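Local atomic coordinates of Glp_546_48378_50642 (Giardia intestinalis, PDB entry 2QVW), a protein that cleaves double-stranded RNA into 21 to 23 base-pair siRNAs as the Dicer ribonuclease of the RNA interference pathway. Residues G30-S38 with A45-G53; M503-S514 with I531-G542. One frame throughout, in Å; residues are numbered along the deposited sequence.

Contact 1. Residues G30-S38 with A45-G53; sequences GTLPGFKVS and AAEVYFEAG
Phe35 to Val37 and Ala46 to Tyr49 run antiparallel, their axes 155° apart, as the two arms of a beta hairpin in the N-terminal domain. Phe35 and Val48 form one hydrogen-bonded pair, with Phe35 N to Val48 O at 2.9 Å, and Val37 and Ala46 form the next, while Lys36 and Glu47 make the non-hydrogen-bonded pair between them. Phe35, Val37, Ala46 and Val48 share one face of the sheet. There Val48 CB sits over the face of the Phe35 ring, 3.8 Å above its plane and displaced toward the rim. The Phe50 ring meets that ring rim to rim, Phe35 CE1 to Phe50 CZ at 3.6 Å with the planes 30° apart. Phe50 CG lies anti to its carbonyl carbon (chi1 -57°), which turns the ring back against Leu32, whose CB is 3.6 Å from Phe50 CD2. Across the Lys36-Glu47 pair the touch is aliphatic, Lys36 CB against Glu47 CG. Along its other edge strand 35-37 bonds to strand 320-322, Lys36 to Thr321, while His273 of helix 267-284 stacks on the Phe35 ring. Four backbone bonds thus set the pairing, while the apolar face shared with Phe50 carries the hairpin's contact past the last hydrogen-bonded pair.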
loop_
_atom_site.group_PDB
_atom_site.type_symbol
_atom_site.label_atom_id
_atom_site.label_comp_id
_atom_site.label_asym_id
_atom_site.label_seq_id
_atom_site.Cartn_x
_atom_site.Cartn_y
_atom_site.Cartn_z
ATOM N N GLY A 30 10.980 3.824 -6.663
ATOM C CA GLY A 30 9.899 4.755 -6.403
ATOM C C GLY A 30 10.215 5.673 -5.239
ATOM O O GLY A 30 11.311 6.219 -5.139
ATOM N N THR A 31 9.244 5.850 -4.353
ATOM C CA THR A 31 9.445 6.681 -3.184
ATOM C C THR A 31 9.905 5.733 -2.083
ATOM O O THR A 31 9.533 4.556 -2.082
ATOM C CB THR A 31 8.142 7.355 -2.751
ATOM O OG1 THR A 31 7.218 6.357 -2.322
ATOM C CG2 THR A 31 7.535 8.121 -3.906
ATOM N N LEU A 32 10.721 6.240 -1.164
ATOM C CA LEU A 32 11.226 5.429 -0.067
ATOM C C LEU A 32 10.515 5.774 1.221
ATOM O O LEU A 32 10.505 6.923 1.640
ATOM C CB LEU A 32 12.733 5.638 0.107
ATOM C CG LEU A 32 13.581 5.318 -1.131
ATOM C CD1 LEU A 32 15.035 5.414 -0.768
ATOM C CD2 LEU A 32 13.270 3.922 -1.651
ATOM N N PRO A 33 9.902 4.774 1.866
ATOM C CA PRO A 33 9.178 4.970 3.125
ATOM C C PRO A 33 10.112 5.358 4.277
ATOM O O PRO A 33 11.083 4.659 4.562
ATOM C CB PRO A 33 8.510 3.615 3.342
ATOM C CG PRO A 33 9.516 2.670 2.770
ATOM C CD PRO A 33 9.891 3.355 1.471
ATOM N N GLY A 34 9.813 6.477 4.932
ATOM C CA GLY A 34 10.642 6.910 6.036
ATOM C C GLY A 34 10.624 5.854 7.116
ATOM O O GLY A 34 10.022 4.796 6.947
ATOM N N PHE A 35 11.293 6.127 8.225
ATOM C CA PHE A 35 11.324 5.190 9.339
ATOM C C PHE A 35 12.048 5.837 10.502
ATOM O O PHE A 35 12.907 6.682 10.296
ATOM C CB PHE A 35 12.037 3.900 8.941
ATOM C CG PHE A 35 13.492 4.074 8.675
ATOM C CD1 PHE A 35 13.940 4.569 7.457
ATOM C CD2 PHE A 35 14.421 3.754 9.647
ATOM C CE1 PHE A 35 15.300 4.737 7.211
ATOM C CE2 PHE A 35 15.783 3.918 9.414
ATOM C CZ PHE A 35 16.222 4.412 8.193
ATOM N N LYS A 36 11.686 5.494 11.727
ATOM C CA LYS A 36 12.392 6.088 12.841
ATOM C C LYS A 36 13.252 5.021 13.472
ATOM O O LYS A 36 12.967 3.838 13.335
ATOM C CB LYS A 36 11.415 6.723 13.842
ATOM C CG LYS A 36 10.194 5.912 14.201
ATOM C CD LYS A 36 9.208 6.767 14.990
ATOM C CE LYS A 36 8.102 5.916 15.601
ATOM N NZ LYS A 36 7.262 5.220 14.583
ATOM N N VAL A 37 14.332 5.452 14.119
ATOM C CA VAL A 37 15.279 4.552 14.772
ATOM C C VAL A 37 15.318 4.765 16.282
ATOM O O VAL A 37 15.541 5.868 16.760
ATOM C CB VAL A 37 16.710 4.744 14.222
ATOM C CG1 VAL A 37 16.924 3.900 12.980
ATOM C CG2 VAL A 37 16.925 6.198 13.881
ATOM N N SER A 38 15.108 3.682 17.021
ATOM C CA SER A 38 15.106 3.705 18.474
ATOM C C SER A 38 16.433 4.167 19.089
ATOM O O SER A 38 17.432 4.377 18.397
ATOM C CB SER A 38 14.756 2.317 18.994
ATOM O OG SER A 38 15.622 1.359 18.432
ATOM N N ALA A 45 17.435 7.778 19.827
ATOM C CA ALA A 45 16.290 7.685 18.930
ATOM C C ALA A 45 16.238 8.867 17.964
ATOM O O ALA A 45 16.526 9.993 18.337
ATOM C CB ALA A 45 15.001 7.615 19.744
ATOM N N ALA A 46 15.863 8.587 16.722
ATOM C CA ALA A 46 15.758 9.583 15.655
ATOM C C ALA A 46 14.771 9.117 14.582
ATOM O O ALA A 46 14.242 8.009 14.645
ATOM C CB ALA A 46 17.114 9.803 15.029
ATOM N N GLU A 47 14.531 9.969 13.594
ATOM C CA GLU A 47 13.622 9.632 12.505
ATOM C C GLU A 47 14.227 10.031 11.154
ATOM O O GLU A 47 14.888 11.059 11.049
ATOM C CB GLU A 47 12.276 10.341 12.685
ATOM C CG GLU A 47 11.573 10.066 14.000
ATOM C CD GLU A 47 12.089 10.928 15.134
ATOM O OE1 GLU A 47 12.012 12.176 15.023
ATOM O OE2 GLU A 47 12.566 10.357 16.138
ATOM N N VAL A 48 13.993 9.218 10.129
ATOM C CA VAL A 48 14.508 9.490 8.791
ATOM C C VAL A 48 13.382 9.601 7.774
ATOM O O VAL A 48 12.565 8.690 7.636
ATOM C CB VAL A 48 15.439 8.379 8.319
ATOM C CG1 VAL A 48 15.984 8.723 6.941
ATOM C CG2 VAL A 48 16.561 8.178 9.325
ATOM N N TYR A 49 13.354 10.708 7.044
ATOM C CA TYR A 49 12.313 10.926 6.050
ATOM C C TYR A 49 12.914 11.001 4.659
ATOM O O TYR A 49 13.986 11.575 4.475
ATOM C CB TYR A 49 11.580 12.229 6.355
ATOM C CG TYR A 49 11.073 12.321 7.778
ATOM C CD1 TYR A 49 9.848 11.775 8.144
ATOM C CD2 TYR A 49 11.824 12.957 8.762
ATOM C CE1 TYR A 49 9.384 11.864 9.452
ATOM C CE2 TYR A 49 11.371 13.052 10.070
ATOM C CZ TYR A 49 10.153 12.506 10.412
ATOM O OH TYR A 49 9.713 12.613 11.710
ATOM N N PHE A 50 12.220 10.423 3.682
ATOM C CA PHE A 50 12.691 10.439 2.301
ATOM C C PHE A 50 11.692 11.188 1.444
ATOM O O PHE A 50 10.560 11.416 1.864
ATOM C CB PHE A 50 12.835 9.016 1.753
ATOM C CG PHE A 50 13.743 8.142 2.556
ATOM C CD1 PHE A 50 15.110 8.361 2.566
ATOM C CD2 PHE A 50 13.223 7.109 3.319
ATOM C CE1 PHE A 50 15.947 7.571 3.323
ATOM C CE2 PHE A 50 14.051 6.313 4.079
ATOM C CZ PHE A 50 15.422 6.545 4.081
ATOM N N GLU A 51 12.116 11.555 0.238
ATOM C CA GLU A 51 11.264 12.266 -0.711
ATOM C C GLU A 51 11.983 12.464 -2.035
ATOM O O GLU A 51 12.981 13.185 -2.113
ATOM C CB GLU A 51 10.846 13.610 -0.136
ATOM C CG GLU A 51 12.000 14.418 0.351
ATOM C CD GLU A 51 11.585 15.398 1.417
ATOM O OE1 GLU A 51 10.755 16.280 1.117
ATOM O OE2 GLU A 51 12.082 15.285 2.557
ATOM N N ALA A 52 11.456 11.813 -3.070
ATOM C CA ALA A 52 12.007 11.864 -4.421
ATOM C C ALA A 52 12.580 13.217 -4.832
ATOM O O ALA A 52 12.124 14.266 -4.389
ATOM C CB ALA A 52 10.942 11.427 -5.426
ATOM N N GLY A 53 13.587 13.173 -5.695
ATOM C CA GLY A 53 14.218 14.387 -6.164
ATOM C C GLY A 53 14.369 14.326 -7.668
ATOM O O GLY A 53 13.631 13.597 -8.323
#

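Contact 2. Residues M503-S514 with I531-G542; sequences MLDWYRLGIQFS and IMTHLARGLWLG
Helices 503-514 and 531-542 cross nearly at right angles (93°), and their axes come within 6.9 Å. Gly510 and Gly538 put no side chain between the helices where they cross, in keeping with that short axis distance. On one side of the crossing Trp506 is a knob among Leu535, Gly538, Leu539 and Gly542. Leu539 CD2 is centred over one face of the Trp506 indole, 3.5 Å from the centroid of its five-membered ring, and Trp506 CZ3 reaches Gly542 CA. Leu535 CD2 packs against Trp506 CB. Tyr507 CB lies 3.7 Å from Leu535 CD2. This is knobs-into-holes packing worked from both helices, for His534 fills the reciprocal hole made by Tyr507, Gly510, Ile511 and Ser514. With CG anti to its carbonyl carbon (chi1 -68°), the imidazole stands with Ile511 CG1 over its face, 4.0 Å from the ring centroid. The Tyr507 ring is almost perpendicular to it, at 86°, and brings CD1 to 3.7 Å from His534 CB. His534 ND1 gives a weak bond of 3.5 Å to Gly510 O. Farther along, Phe513 CD2 meets the aliphatic CD of Arg537 at 4.0 Å, the two side chains crossing at about a right angle. The guanidinium finds its strongest partner outside the pair: NH2 bonds to Met434 O and NE weakly to Ala430 O, so the Arg537 chain ties this crossing to helix 421-433 and the loop after it. Beyond Leu539, Phe491 and Leu495 of helix 486-497 continue the apolar core.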
loop_
_atom_site.group_PDB
_atom_site.type_symbol
_atom_site.label_atom_id
_atom_site.label_comp_id
_atom_site.label_asym_id
_atom_site.label_seq_id
_atom_site.Cartn_x
_atom_site.Cartn_y
_atom_site.Cartn_z
ATOM N N MET A 503 -22.061 -21.316 -24.511
ATOM C CA MET A 503 -20.984 -21.664 -23.597
ATOM C C MET A 503 -19.534 -21.575 -24.103
ATOM O O MET A 503 -18.617 -21.315 -23.312
ATOM C CB MET A 503 -21.260 -23.046 -23.008
ATOM C CG MET A 503 -22.410 -23.038 -22.030
ATOM S SD MET A 503 -22.604 -24.580 -21.145
ATOM C CE MET A 503 -24.029 -25.285 -21.979
ATOM N N LEU A 504 -19.312 -21.784 -25.400
ATOM C CA LEU A 504 -17.953 -21.713 -25.932
ATOM C C LEU A 504 -17.392 -20.289 -25.799
ATOM O O LEU A 504 -16.174 -20.094 -25.677
ATOM C CB LEU A 504 -17.929 -22.164 -27.399
ATOM C CG LEU A 504 -16.573 -22.170 -28.121
ATOM C CD1 LEU A 504 -15.558 -22.997 -27.336
ATOM C CD2 LEU A 504 -16.748 -22.719 -29.532
ATOM N N ASP A 505 -18.286 -19.301 -25.816
ATOM C CA ASP A 505 -17.882 -17.910 -25.687
ATOM C C ASP A 505 -17.457 -17.637 -24.251
ATOM O O ASP A 505 -16.529 -16.866 -24.000
ATOM C CB ASP A 505 -19.033 -16.996 -26.087
ATOM C CG ASP A 505 -19.449 -17.195 -27.527
ATOM O OD1 ASP A 505 -18.580 -17.072 -28.415
ATOM O OD2 ASP A 505 -20.642 -17.476 -27.774
ATOM N N TRP A 506 -18.139 -18.278 -23.307
ATOM C CA TRP A 506 -17.821 -18.134 -21.887
ATOM C C TRP A 506 -16.505 -18.836 -21.604
ATOM O O TRP A 506 -15.706 -18.395 -20.779
ATOM C CB TRP A 506 -18.911 -18.778 -21.035
ATOM C CG TRP A 506 -20.224 -18.117 -21.167
ATOM C CD1 TRP A 506 -21.414 -18.717 -21.404
ATOM C CD2 TRP A 506 -20.479 -16.715 -21.111
ATOM N NE1 TRP A 506 -22.405 -17.777 -21.511
ATOM C CE2 TRP A 506 -21.856 -16.536 -21.334
ATOM C CE3 TRP A 506 -19.678 -15.589 -20.897
ATOM C CZ2 TRP A 506 -22.454 -15.273 -21.352
ATOM C CZ3 TRP A 506 -20.272 -14.331 -20.916
ATOM C CH2 TRP A 506 -21.648 -14.185 -21.143
ATOM N N TYR A 507 -16.297 -19.951 -22.289
ATOM C CA TYR A 507 -15.078 -20.708 -22.125
ATOM C C TYR A 507 -13.898 -19.926 -22.680
ATOM O O TYR A 507 -12.979 -19.578 -21.936
ATOM C CB TYR A 507 -15.185 -22.035 -22.852
ATOM C CG TYR A 507 -13.973 -22.893 -22.654
ATOM C CD1 TYR A 507 -13.761 -23.565 -21.447
ATOM C CD2 TYR A 507 -13.021 -23.026 -23.667
ATOM C CE1 TYR A 507 -12.633 -24.352 -21.255
ATOM C CE2 TYR A 507 -11.884 -23.811 -23.485
ATOM C CZ TYR A 507 -11.698 -24.471 -22.281
ATOM O OH TYR A 507 -10.582 -25.256 -22.109
ATOM N N ARG A 508 -13.927 -19.645 -23.983
ATOM C CA ARG A 508 -12.842 -18.905 -24.625
ATOM C C ARG A 508 -12.527 -17.621 -23.871
ATOM O O ARG A 508 -11.440 -17.061 -24.007
ATOM C CB ARG A 508 -13.173 -18.596 -26.099
ATOM C CG ARG A 508 -12.863 -19.748 -27.062
ATOM C CD ARG A 508 -12.862 -19.338 -28.549
ATOM N NE ARG A 508 -14.192 -19.022 -29.072
ATOM C CZ ARG A 508 -14.806 -17.842 -28.939
ATOM N NH1 ARG A 508 -14.213 -16.836 -28.296
ATOM N NH2 ARG A 508 -16.025 -17.666 -29.446
ATOM N N LEU A 509 -13.481 -17.158 -23.074
ATOM C CA LEU A 509 -13.273 -15.956 -22.291
ATOM C C LEU A 509 -12.629 -16.345 -20.964
ATOM O O LEU A 509 -11.699 -15.687 -20.500
ATOM C CB LEU A 509 -14.602 -15.239 -22.035
ATOM C CG LEU A 509 -14.569 -14.083 -21.016
ATOM C CD1 LEU A 509 -13.530 -13.060 -21.436
ATOM C CD2 LEU A 509 -15.948 -13.434 -20.899
ATOM N N GLY A 510 -13.125 -17.415 -20.352
ATOM C CA GLY A 510 -12.567 -17.851 -19.089
ATOM C C GLY A 510 -11.135 -18.287 -19.290
ATOM O O GLY A 510 -10.256 -18.000 -18.489
ATOM N N ILE A 511 -10.901 -18.984 -20.385
ATOM C CA ILE A 511 -9.577 -19.462 -20.701
ATOM C C ILE A 511 -8.706 -18.260 -21.028
ATOM O O ILE A 511 -7.489 -18.313 -20.904
ATOM C CB ILE A 511 -9.622 -20.420 -21.917
ATOM C CG1 ILE A 511 -8.653 -21.586 -21.710
ATOM C CG2 ILE A 511 -9.303 -19.671 -23.192
ATOM C CD1 ILE A 511 -7.237 -21.189 -21.333
ATOM N N GLN A 512 -9.344 -17.174 -21.449
ATOM C CA GLN A 512 -8.644 -15.943 -21.817
ATOM C C GLN A 512 -8.076 -15.275 -20.566
ATOM O O GLN A 512 -6.940 -14.791 -20.558
ATOM C CB GLN A 512 -9.621 -14.995 -22.508
ATOM C CG GLN A 512 -9.002 -13.911 -23.382
ATOM C CD GLN A 512 -8.482 -14.442 -24.704
ATOM O OE1 GLN A 512 -7.440 -15.091 -24.756
ATOM N NE2 GLN A 512 -9.212 -14.175 -25.779
ATOM N N PHE A 513 -8.882 -15.260 -19.509
ATOM C CA PHE A 513 -8.493 -14.667 -18.235
ATOM C C PHE A 513 -7.346 -15.462 -17.621
ATOM O O PHE A 513 -6.323 -14.902 -17.246
ATOM C CB PHE A 513 -9.687 -14.673 -17.277
ATOM C CG PHE A 513 -9.383 -14.101 -15.921
ATOM C CD1 PHE A 513 -9.168 -12.733 -15.761
ATOM C CD2 PHE A 513 -9.297 -14.928 -14.807
ATOM C CE1 PHE A 513 -8.876 -12.199 -14.523
ATOM C CE2 PHE A 513 -9.005 -14.408 -13.566
ATOM C CZ PHE A 513 -8.793 -13.035 -13.421
ATOM N N SER A 514 -7.534 -16.770 -17.519
ATOM C CA SER A 514 -6.532 -17.658 -16.955
ATOM C C SER A 514 -5.148 -17.414 -17.553
ATOM O O SER A 514 -4.130 -17.652 -16.901
ATOM C CB SER A 514 -6.942 -19.111 -17.202
ATOM O OG SER A 514 -8.290 -19.321 -16.827
ATOM N N ILE A 531 -12.364 -27.164 -17.190
ATOM C CA ILE A 531 -13.329 -26.635 -18.150
ATOM C C ILE A 531 -14.433 -25.840 -17.453
ATOM O O ILE A 531 -14.727 -24.703 -17.807
ATOM C CB ILE A 531 -13.972 -27.785 -18.967
ATOM C CG1 ILE A 531 -12.957 -28.343 -19.974
ATOM C CG2 ILE A 531 -15.212 -27.284 -19.681
ATOM C CD1 ILE A 531 -13.380 -29.633 -20.619
ATOM N N MET A 532 -15.030 -26.449 -16.446
ATOM C CA MET A 532 -16.101 -25.813 -15.710
ATOM C C MET A 532 -15.667 -24.480 -15.129
ATOM O O MET A 532 -16.409 -23.501 -15.214
ATOM C CB MET A 532 -16.594 -26.742 -14.600
ATOM C CG MET A 532 -18.109 -26.918 -14.552
ATOM S SD MET A 532 -18.868 -27.237 -16.187
ATOM C CE MET A 532 -18.020 -28.704 -16.707
ATOM N N THR A 533 -14.467 -24.431 -14.550
ATOM C CA THR A 533 -13.959 -23.193 -13.950
ATOM C C THR A 533 -13.855 -22.045 -14.953
ATOM O O THR A 533 -14.288 -20.931 -14.663
ATOM C CB THR A 533 -12.568 -23.392 -13.306
ATOM O OG1 THR A 533 -12.651 -24.345 -12.242
ATOM C CG2 THR A 533 -12.061 -22.079 -12.749
ATOM N N HIS A 534 -13.292 -22.324 -16.128
ATOM C CA HIS A 534 -13.129 -21.309 -17.168
ATOM C C HIS A 534 -14.453 -20.703 -17.567
ATOM O O HIS A 534 -14.500 -19.577 -18.052
ATOM C CB HIS A 534 -12.453 -21.901 -18.404
ATOM C CG HIS A 534 -11.025 -22.281 -18.181
ATOM N ND1 HIS A 534 -10.074 -21.374 -17.771
ATOM C CD2 HIS A 534 -10.386 -23.467 -18.312
ATOM C CE1 HIS A 534 -8.910 -21.986 -17.660
ATOM N NE2 HIS A 534 -9.071 -23.257 -17.982
ATOM N N LEU A 535 -15.525 -21.463 -17.393
ATOM C CA LEU A 535 -16.844 -20.954 -17.712
ATOM C C LEU A 535 -17.212 -20.039 -16.560
ATOM O O LEU A 535 -17.622 -18.893 -16.764
ATOM C CB LEU A 535 -17.859 -22.094 -17.811
ATOM C CG LEU A 535 -17.695 -23.090 -18.949
ATOM C CD1 LEU A 535 -18.777 -24.117 -18.836
ATOM C CD2 LEU A 535 -17.772 -22.387 -20.292
ATOM N N ALA A 536 -17.047 -20.561 -15.347
ATOM C CA ALA A 536 -17.348 -19.829 -14.125
ATOM C C ALA A 536 -16.764 -18.433 -14.200
ATOM O O ALA A 536 -17.494 -17.451 -14.119
ATOM C CB ALA A 536 -16.786 -20.571 -12.927
ATOM N N ARG A 537 -15.447 -18.351 -14.361
ATOM C CA ARG A 537 -14.760 -17.064 -14.462
ATOM C C ARG A 537 -15.488 -16.208 -15.494
ATOM O O ARG A 537 -16.055 -15.160 -15.163
ATOM C CB ARG A 537 -13.309 -17.274 -14.902
ATOM C CG ARG A 537 -12.497 -18.215 -14.014
ATOM C CD ARG A 537 -11.722 -17.476 -12.933
ATOM N NE ARG A 537 -10.888 -18.368 -12.123
ATOM C CZ ARG A 537 -9.961 -19.186 -12.610
ATOM N NH1 ARG A 537 -9.740 -19.240 -13.914
ATOM N NH2 ARG A 537 -9.245 -19.941 -11.788
ATOM N N GLY A 538 -15.478 -16.683 -16.739
ATOM C CA GLY A 538 -16.134 -15.997 -17.836
ATOM C C GLY A 538 -17.558 -15.565 -17.553
ATOM O O GLY A 538 -17.939 -14.457 -17.889
ATOM N N LEU A 539 -18.357 -16.434 -16.954
ATOM C CA LEU A 539 -19.730 -16.072 -16.634
ATOM C C LEU A 539 -19.783 -15.095 -15.473
ATOM O O LEU A 539 -20.715 -14.292 -15.370
ATOM C CB LEU A 539 -20.536 -17.309 -16.267
ATOM C CG LEU A 539 -21.227 -17.994 -17.435
ATOM C CD1 LEU A 539 -21.807 -19.314 -16.984
ATOM C CD2 LEU A 539 -22.310 -17.070 -17.975
ATOM N N TRP A 540 -18.783 -15.183 -14.595
ATOM C CA TRP A 540 -18.688 -14.310 -13.432
ATOM C C TRP A 540 -18.577 -12.881 -13.918
ATOM O O TRP A 540 -19.468 -12.068 -13.666
ATOM C CB TRP A 540 -17.471 -14.701 -12.584
ATOM C CG TRP A 540 -17.169 -13.781 -11.427
ATOM C CD1 TRP A 540 -16.150 -12.872 -11.356
ATOM C CD2 TRP A 540 -17.891 -13.669 -10.185
ATOM N NE1 TRP A 540 -16.189 -12.200 -10.154
ATOM C CE2 TRP A 540 -17.245 -12.667 -9.415
ATOM C CE3 TRP A 540 -19.017 -14.316 -9.646
ATOM C CZ2 TRP A 540 -17.687 -12.296 -8.133
ATOM C CZ3 TRP A 540 -19.456 -13.947 -8.366
ATOM C CH2 TRP A 540 -18.789 -12.946 -7.629
ATOM N N LEU A 541 -17.506 -12.586 -14.648
ATOM C CA LEU A 541 -17.300 -11.235 -15.156
ATOM C C LEU A 541 -17.896 -10.992 -16.526
ATOM O O LEU A 541 -17.690 -9.938 -17.117
ATOM C CB LEU A 541 -15.811 -10.901 -15.209
ATOM C CG LEU A 541 -14.763 -11.880 -14.670
ATOM C CD1 LEU A 541 -14.479 -12.964 -15.692
ATOM C CD2 LEU A 541 -13.489 -11.109 -14.383
ATOM N N GLY A 542 -18.654 -11.956 -17.023
ATOM C CA GLY A 542 -19.240 -11.805 -18.343
ATOM C C GLY A 542 -20.703 -11.407 -18.409
ATOM O O GLY A 542 -21.065 -10.546 -19.214
#

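How the contacts relate
Contact 1 comes first along the chain and closes well before contact 2 opens; their centres are 46 Å apart, and the nearest atoms, about 27 Å apart, do not touch. They share no helix, strand or sheet. The 30-38/45-53 hairpin belongs to a six-stranded antiparallel sheet in the N-terminal domain, where strand 320-322, from much later in the sequence, adds to strand 35-37 at the edge of the sheet. The 503-514/531-542 crossing lies in a mainly helical neighbourhood, helices 500-516 and 528-542 packing with helices 421-433, 464-473 and 486-497. Neither is at the annotated metal-binding residues: one joins strands of the N-terminal sheet, the other two helices of a separate helical region.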